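Local coordinates for PUM-HD domain-containing protein (Caenorhabditis elegans, PDB 7CGJ), which probably binds the 3' untranslated regions of messenger RNAs through its Pumilio homology domain, an all-helical array of Pumilio repeats, at residues 29-34 against 60-65. Sequence-based numbering, arbitrary orientation.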
ATOM      1  N   LYS A  29      22.489 -34.123   6.133  1.00 44.06           N
ATOM      2  CA  LYS A  29      21.063 -34.187   5.877  1.00 40.51           C
ATOM      3  C   LYS A  29      20.288 -33.548   7.022  1.00 42.19           C
ATOM      4  O   LYS A  29      20.811 -33.345   8.123  1.00 37.42           O
ATOM      5  CB  LYS A  29      20.612 -35.629   5.663  1.00 38.04           C
ATOM      6  CG  LYS A  29      21.315 -36.280   4.506  1.00 46.34           C
ATOM      7  CD  LYS A  29      20.354 -37.053   3.618  1.00 50.56           C
ATOM      8  CE  LYS A  29      19.652 -38.180   4.385  1.00 57.62           C
ATOM      9  NZ  LYS A  29      19.176 -39.271   3.472  1.00 48.90           N
ATOM     10  N   LEU A  30      19.030 -33.205   6.722  1.00 34.40           N
ATOM     11  CA  LEU A  30      18.165 -32.590   7.717  1.00 33.78           C
ATOM     12  C   LEU A  30      17.956 -33.513   8.901  1.00 40.13           C
ATOM     13  O   LEU A  30      18.031 -33.077  10.053  1.00 38.97           O
ATOM     14  CB  LEU A  30      16.828 -32.214   7.091  1.00 22.41           C
ATOM     15  CG  LEU A  30      16.992 -30.971   6.228  1.00 30.35           C
ATOM     16  CD1 LEU A  30      15.661 -30.567   5.581  1.00 28.02           C
ATOM     17  CD2 LEU A  30      17.611 -29.827   7.046  1.00 24.41           C
ATOM     18  N   SER A  31      17.698 -34.794   8.629  1.00 39.86           N
ATOM     19  CA  SER A  31      17.531 -35.786   9.680  1.00 41.41           C
ATOM     20  C   SER A  31      18.742 -35.865  10.603  1.00 43.47           C
ATOM     21  O   SER A  31      18.618 -36.392  11.715  1.00 40.81           O
ATOM     22  CB  SER A  31      17.285 -37.163   9.054  1.00 40.53           C
ATOM     23  OG  SER A  31      18.428 -37.558   8.307  1.00 53.05           O
ATOM     24  N   ASP A  32      19.907 -35.373  10.164  1.00 36.12           N
ATOM     25  CA  ASP A  32      21.111 -35.363  10.989  1.00 39.51           C
ATOM     26  C   ASP A  32      21.137 -34.247  12.023  1.00 45.21           C
ATOM     27  O   ASP A  32      22.000 -34.274  12.907  1.00 42.30           O
ATOM     28  CB  ASP A  32      22.366 -35.228  10.128  1.00 38.63           C
ATOM     29  CG  ASP A  32      22.590 -36.420   9.241  1.00 46.95           C
ATOM     30  OD1 ASP A  32      22.029 -37.510   9.537  1.00 52.74           O
ATOM     31  OD2 ASP A  32      23.340 -36.259   8.251  1.00 53.02           O
ATOM     32  N   ILE A  33      20.231 -33.272  11.935  1.00 42.79           N
ATOM     33  CA  ILE A  33      20.319 -32.091  12.785  1.00 37.64           C
ATOM     34  C   ILE A  33      19.767 -32.381  14.174  1.00 38.69           C
ATOM     35  O   ILE A  33      20.386 -32.044  15.190  1.00 37.18           O
ATOM     36  CB  ILE A  33      19.595 -30.911  12.115  1.00 40.02           C
ATOM     37  CG1 ILE A  33      20.300 -30.531  10.808  1.00 38.15           C
ATOM     38  CG2 ILE A  33      19.549 -29.734  13.039  1.00 35.66           C
ATOM     39  CD1 ILE A  33      21.752 -30.198  10.992  1.00 35.91           C
ATOM     40  N   ARG A  34      18.602 -33.014  14.243  1.00 42.60           N
ATOM     41  CA  ARG A  34      18.014 -33.376  15.522  1.00 35.47           C
ATOM     42  C   ARG A  34      18.001 -32.205  16.501  1.00 34.67           C
ATOM     43  O   ARG A  34      17.342 -31.190  16.260  1.00 41.48           O
ATOM     44  CB  ARG A  34      18.761 -34.577  16.092  1.00 37.99           C
ATOM     45  CG  ARG A  34      18.562 -35.821  15.247  1.00 38.41           C
ATOM     46  CD  ARG A  34      19.433 -36.972  15.734  1.00 53.21           C
ATOM     47  NE  ARG A  34      20.390 -37.381  14.705  1.00 61.44           N
ATOM     48  CZ  ARG A  34      20.328 -38.526  14.021  1.00 67.04           C
ATOM     49  NH1 ARG A  34      21.240 -38.804  13.084  1.00 58.26           N
ATOM     50  NH2 ARG A  34      19.353 -39.394  14.273  1.00 66.00           N
ATOM     51  N   ARG A  60       9.915 -36.240   1.748  1.00 31.38           N
ATOM     52  CA  ARG A  60       8.924 -35.730   2.693  1.00 37.11           C
ATOM     53  C   ARG A  60       9.347 -35.986   4.141  1.00 41.28           C
ATOM     54  O   ARG A  60       9.134 -35.133   5.012  1.00 38.68           O
ATOM     55  CB  ARG A  60       7.562 -36.373   2.399  1.00 37.83           C
ATOM     56  CG  ARG A  60       6.327 -35.544   2.730  1.00 41.92           C
ATOM     57  CD  ARG A  60       5.061 -36.093   2.026  1.00 47.99           C
ATOM     58  NE  ARG A  60       4.917 -35.663   0.621  1.00 62.26           N
ATOM     59  CZ  ARG A  60       5.373 -36.333  -0.449  1.00 55.59           C
ATOM     60  NH1 ARG A  60       5.186 -35.847  -1.684  1.00 44.09           N
ATOM     61  NH2 ARG A  60       6.029 -37.483  -0.298  1.00 47.17           N
ATOM     62  N   PHE A  61       9.961 -37.151   4.416  1.00 38.03           N
ATOM     63  CA  PHE A  61      10.281 -37.521   5.791  1.00 34.97           C
ATOM     64  C   PHE A  61      11.529 -36.806   6.306  1.00 32.26           C
ATOM     65  O   PHE A  61      11.633 -36.546   7.511  1.00 32.74           O
ATOM     66  CB  PHE A  61      10.447 -39.047   5.916  1.00 37.44           C
ATOM     67  CG  PHE A  61       9.150 -39.840   5.815  1.00 35.37           C
ATOM     68  CD1 PHE A  61       7.924 -39.209   5.645  1.00 37.52           C
ATOM     69  CD2 PHE A  61       9.171 -41.230   5.883  1.00 31.78           C
ATOM     70  CE1 PHE A  61       6.748 -39.946   5.545  1.00 36.37           C
ATOM     71  CE2 PHE A  61       8.002 -41.970   5.798  1.00 28.99           C
ATOM     72  CZ  PHE A  61       6.790 -41.335   5.630  1.00 34.60           C
ATOM     73  N   GLU A  62      12.484 -36.487   5.430  1.00 28.59           N
ATOM     74  CA  GLU A  62      13.598 -35.632   5.836  1.00 29.76           C
ATOM     75  C   GLU A  62      13.091 -34.264   6.270  1.00 32.88           C
ATOM     76  O   GLU A  62      13.523 -33.718   7.289  1.00 35.72           O
ATOM     77  CB  GLU A  62      14.606 -35.474   4.696  1.00 26.65           C
ATOM     78  CG  GLU A  62      15.438 -36.706   4.416  1.00 41.82           C
ATOM     79  CD  GLU A  62      16.448 -37.004   5.517  1.00 51.93           C
ATOM     80  OE1 GLU A  62      17.209 -36.071   5.887  1.00 46.26           O
ATOM     81  OE2 GLU A  62      16.472 -38.167   6.014  1.00 50.32           O
ATOM     82  N   LYS A  63      12.182 -33.685   5.487  1.00 33.33           N
ATOM     83  CA  LYS A  63      11.620 -32.391   5.849  1.00 33.79           C
ATOM     84  C   LYS A  63      10.886 -32.481   7.175  1.00 34.64           C
ATOM     85  O   LYS A  63      11.097 -31.655   8.071  1.00 35.15           O
ATOM     86  CB  LYS A  63      10.695 -31.891   4.739  1.00 29.65           C
ATOM     87  CG  LYS A  63      11.407 -31.660   3.412  1.00 32.17           C
ATOM     88  CD  LYS A  63      10.461 -31.093   2.367  1.00 36.41           C
ATOM     89  CE  LYS A  63      10.966 -31.398   0.973  1.00 37.96           C
ATOM     90  NZ  LYS A  63      10.290 -30.593  -0.079  1.00 41.60           N
ATOM     91  N   ASP A  64      10.045 -33.509   7.334  1.00 30.69           N
ATOM     92  CA  ASP A  64       9.318 -33.682   8.585  1.00 30.32           C
ATOM     93  C   ASP A  64      10.260 -33.824   9.772  1.00 30.13           C
ATOM     94  O   ASP A  64       9.903 -33.436  10.887  1.00 32.07           O
ATOM     95  CB  ASP A  64       8.395 -34.897   8.499  1.00 33.45           C
ATOM     96  CG  ASP A  64       7.253 -34.706   7.497  1.00 43.07           C
ATOM     97  OD1 ASP A  64       7.079 -33.585   6.955  1.00 36.63           O
ATOM     98  OD2 ASP A  64       6.517 -35.692   7.256  1.00 45.52           O
ATOM     99  N   SER A  65      11.472 -34.340   9.553  1.00 30.60           N
ATOM    100  CA  SER A  65      12.341 -34.675  10.677  1.00 32.89           C
ATOM    101  C   SER A  65      12.608 -33.460  11.564  1.00 34.49           C
ATOM    102  O   SER A  65      12.592 -33.571  12.795  1.00 35.53           O
ATOM    103  CB  SER A  65      13.648 -35.291  10.170  1.00 32.82           C
ATOM    104  OG  SER A  65      14.507 -34.341   9.557  1.00 31.21           O
TER
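The short 3-10 turn 30-32, near the N-terminal end of the Pumilio homology domain, is joined to the first turns of helix 60-72 by Ser31 and Glu62. Ser31 N donates to Glu62 OE1 over 3.1 Å; the bond is nearly straight at 166°, but reaches the oxygen from above the carboxylate plane. A backbone N-H at the start of a 3-10 turn has no carbonyl within the turn to pair with, which suits an acid here. Small enough to sit against both carboxylate oxygens, Ser31 places OG 3.1 Å from Glu62 OE2, although its proton may go to either oxygen. Glu62 gets there by a bend at chi2 (-70°) that brings its carboxylate to the 3-10 turn. In the curved row of Pumilio repeats this link lies at the surface near the N-terminal end of the array, about 13 Å at nearest atoms from the bound nucleic acid. The long, exposed Lys29 chain crosses that of Glu62 at about a right angle, with NZ in a long salt bridge 3.9 Å from Glu62 OE2. With an alanine in place of Glu62, Ser31 N would probably lose its acceptor and Lys29 its opposite charge. Next to this polar patch, Ser65 OG donates to Glu62 O one helical turn back, while still lying 3.4 Å from Ser31 CA. Leu30, buried and apolar, sets CB 3.6 Å from Glu62 O and also packs on Glu53 and Leu54 of helix 44-56.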